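Local coordinates for protein citrate lyase (Yersinia pestis, PDB 3QLL) that probably acts as a magnesium-dependent lyase related to the citrate lyase beta subunit, built on a closed barrel of parallel strands, at residues V69-E75 with P103-N109. Sequence-based numbering, arbitrary orientation.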
loop_
_atom_site.group_PDB
_atom_site.type_symbol
_atom_site.label_atom_id
_atom_site.label_comp_id
_atom_site.label_asym_id
_atom_site.label_seq_id
_atom_site.Cartn_x
_atom_site.Cartn_y
_atom_site.Cartn_z
ATOM N N VAL A 69 1.046 -26.190 15.422
ATOM C CA VAL A 69 -0.327 -26.041 15.881
ATOM C C VAL A 69 -1.225 -26.711 14.855
ATOM O O VAL A 69 -1.101 -26.460 13.648
ATOM C CB VAL A 69 -0.743 -24.539 15.991
ATOM C CG1 VAL A 69 -2.198 -24.401 16.415
ATOM C CG2 VAL A 69 0.194 -23.753 16.910
ATOM N N ALA A 70 -2.150 -27.520 15.349
ATOM C CA ALA A 70 -3.177 -28.131 14.508
ATOM C C ALA A 70 -4.457 -27.324 14.593
ATOM O O ALA A 70 -4.908 -26.945 15.691
ATOM C CB ALA A 70 -3.426 -29.596 14.936
ATOM N N ILE A 71 -5.053 -27.063 13.436
ATOM C CA ILE A 71 -6.329 -26.378 13.395
ATOM C C ILE A 71 -7.471 -27.295 12.955
ATOM O O ILE A 71 -7.606 -27.628 11.768
ATOM C CB ILE A 71 -6.297 -25.183 12.459
ATOM C CG1 ILE A 71 -5.035 -24.353 12.700
ATOM C CG2 ILE A 71 -7.565 -24.347 12.629
ATOM C CD1 ILE A 71 -4.947 -23.171 11.757
ATOM N N ILE A 72 -8.318 -27.658 13.910
ATOM C CA ILE A 72 -9.510 -28.383 13.556
ATOM C C ILE A 72 -10.463 -27.453 12.851
ATOM O O ILE A 72 -10.855 -26.414 13.407
ATOM C CB ILE A 72 -10.187 -28.971 14.805
ATOM C CG1 ILE A 72 -9.194 -29.766 15.644
ATOM C CG2 ILE A 72 -11.428 -29.788 14.416
ATOM C CD1 ILE A 72 -9.740 -30.124 16.981
ATOM N N ASP A 73 -10.844 -27.833 11.641
ATOM C CA ASP A 73 -11.574 -26.922 10.779
ATOM C C ASP A 73 -13.030 -27.328 10.639
ATOM O O ASP A 73 -13.327 -28.420 10.170
ATOM C CB ASP A 73 -10.884 -26.826 9.409
ATOM C CG ASP A 73 -11.486 -25.754 8.523
ATOM O OD1 ASP A 73 -11.971 -24.711 9.044
ATOM O OD2 ASP A 73 -11.357 -25.913 7.294
ATOM N N LEU A 74 -13.922 -26.391 10.961
ATOM C CA LEU A 74 -15.354 -26.578 10.775
ATOM C C LEU A 74 -15.873 -25.893 9.522
ATOM O O LEU A 74 -17.053 -26.006 9.208
ATOM C CB LEU A 74 -16.123 -26.058 11.982
ATOM C CG LEU A 74 -15.860 -26.739 13.323
ATOM C CD1 LEU A 74 -16.626 -26.001 14.419
ATOM C CD2 LEU A 74 -16.183 -28.267 13.267
ATOM N N GLU A 75 -15.018 -25.150 8.825
ATOM C CA GLU A 75 -15.506 -24.278 7.759
ATOM C C GLU A 75 -15.367 -24.897 6.364
ATOM O O GLU A 75 -16.032 -25.871 6.049
ATOM C CB GLU A 75 -14.832 -22.911 7.772
ATOM C CG GLU A 75 -15.637 -21.884 6.996
ATOM C CD GLU A 75 -14.866 -20.616 6.797
ATOM O OE1 GLU A 75 -13.668 -20.650 7.124
ATOM O OE2 GLU A 75 -15.445 -19.593 6.349
ATOM N N PRO A 103 -0.538 -27.721 21.419
ATOM C CA PRO A 103 -1.589 -26.695 21.371
ATOM C C PRO A 103 -2.562 -26.913 20.209
ATOM O O PRO A 103 -2.169 -27.379 19.130
ATOM C CB PRO A 103 -0.801 -25.400 21.188
ATOM C CG PRO A 103 0.424 -25.808 20.471
ATOM C CD PRO A 103 0.762 -27.197 20.967
ATOM N N LEU A 104 -3.829 -26.601 20.457
ATOM C CA LEU A 104 -4.889 -26.945 19.535
ATOM C C LEU A 104 -5.661 -25.701 19.128
ATOM O O LEU A 104 -5.970 -24.850 19.964
ATOM C CB LEU A 104 -5.828 -27.936 20.203
ATOM C CG LEU A 104 -6.889 -28.568 19.315
ATOM C CD1 LEU A 104 -6.224 -29.320 18.180
ATOM C CD2 LEU A 104 -7.737 -29.505 20.137
ATOM N N ALA A 105 -5.984 -25.596 17.847
ATOM C CA ALA A 105 -6.767 -24.462 17.355
ATOM C C ALA A 105 -8.089 -24.955 16.806
ATOM O O ALA A 105 -8.195 -26.108 16.370
ATOM C CB ALA A 105 -5.989 -23.680 16.278
ATOM N N LEU A 106 -9.116 -24.121 16.882
ATOM C CA LEU A 106 -10.385 -24.469 16.249
ATOM C C LEU A 106 -10.880 -23.324 15.367
ATOM O O LEU A 106 -11.227 -22.273 15.858
ATOM C CB LEU A 106 -11.440 -24.791 17.313
ATOM C CG LEU A 106 -12.862 -25.091 16.833
ATOM C CD1 LEU A 106 -13.010 -26.416 16.048
ATOM C CD2 LEU A 106 -13.824 -25.073 18.018
ATOM N N ARG A 107 -10.976 -23.557 14.068
ATOM C CA ARG A 107 -11.639 -22.601 13.217
ATOM C C ARG A 107 -13.122 -22.912 13.092
ATOM O O ARG A 107 -13.535 -23.915 12.462
ATOM C CB ARG A 107 -11.010 -22.557 11.836
ATOM C CG ARG A 107 -11.788 -21.618 10.932
ATOM C CD ARG A 107 -11.025 -21.298 9.672
ATOM N NE ARG A 107 -11.131 -22.381 8.690
ATOM C CZ ARG A 107 -10.659 -22.297 7.451
ATOM N NH1 ARG A 107 -9.979 -21.229 7.056
ATOM N NH2 ARG A 107 -10.790 -23.319 6.632
ATOM N N ILE A 108 -13.932 -22.039 13.678
ATOM C CA ILE A 108 -15.380 -22.171 13.563
ATOM C C ILE A 108 -15.822 -21.520 12.288
ATOM O O ILE A 108 -15.046 -20.861 11.602
ATOM C CB ILE A 108 -16.097 -21.516 14.740
ATOM C CG1 ILE A 108 -15.764 -20.026 14.793
ATOM C CG2 ILE A 108 -15.671 -22.164 16.038
ATOM C CD1 ILE A 108 -16.451 -19.285 15.898
ATOM N N ASN A 109 -17.084 -21.697 11.966
ATOM C CA ASN A 109 -17.654 -21.002 10.836
ATOM C C ASN A 109 -17.893 -19.508 11.132
ATOM O O ASN A 109 -17.826 -19.050 12.287
ATOM C CB ASN A 109 -18.947 -21.680 10.414
ATOM C CG ASN A 109 -18.702 -23.101 9.890
ATOM O OD1 ASN A 109 -18.502 -23.285 8.686
ATOM N ND2 ASN A 109 -18.738 -24.107 10.786
#
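The guanidinium of Arg-107 meets two carboxylates in different ways: Asp-73 lies at its edge, while Glu-75 OE1 sits over the centre of one face, 3.4 Å from CZ of Arg-107. The edge contact is a side-on, two-nitrogen salt bridge, with Arg-107 NE 2.5 Å from Asp-73 OD1 and Arg-107 NH2 2.7 Å from Asp-73 OD2. The two planes are nevertheless 55° apart, and NE reaches OD1 from above the carboxylate plane. From the opposite face of that plane the backbone N of Glu-75 donates to the same OD1, closing an Asx turn; two donors thus grip OD1 from opposite faces, and with Arg-107 NH2 and Ser-77 OG on OD2 they limit rotation of the carboxylate. The Glu-75 carboxylate stands almost perpendicular to the guanidinium (89°); no N-H points at OE1, which leaves attraction of charge alone. A bend at chi3 (80°) of Arg-107 turns NE and NH2 toward Asp-73.

Beneath this network the backbones pair in parallel register, as the alternating bonds Ala-105 N to Ala-70 O (2.8 Å), Ile-72 N to Ala-105 O, Arg-107 N to Ile-72 O and Leu-74 N to Arg-107 O demonstrate. Ala-105 CB packs on Ile-71 CG1 (3.8 Å) on the face bearing Asp-73 and Arg-107; on the other, Leu-106 CD1 fits between Ile-72 CB and Leu-74 CG. Past the strand ends, Asn-109 ND2 reaches Leu-74 O from above its carbonyl plane (3.0 Å), and also bonds Asp-119.

Arg-107 is a predicted substrate-binding residue, and Glu-75 approaches the predicted magnesium ligands Glu-165 and Asp-192, consistent with an active site at the C-terminal strand ends of a TIM barrel. Strands 69-73 and 104-107 are neighbours in that barrel, flanked by strands 47-52 and 132-135, while helix 114-125 packs against Leu-74, Leu-106 and Ile-108.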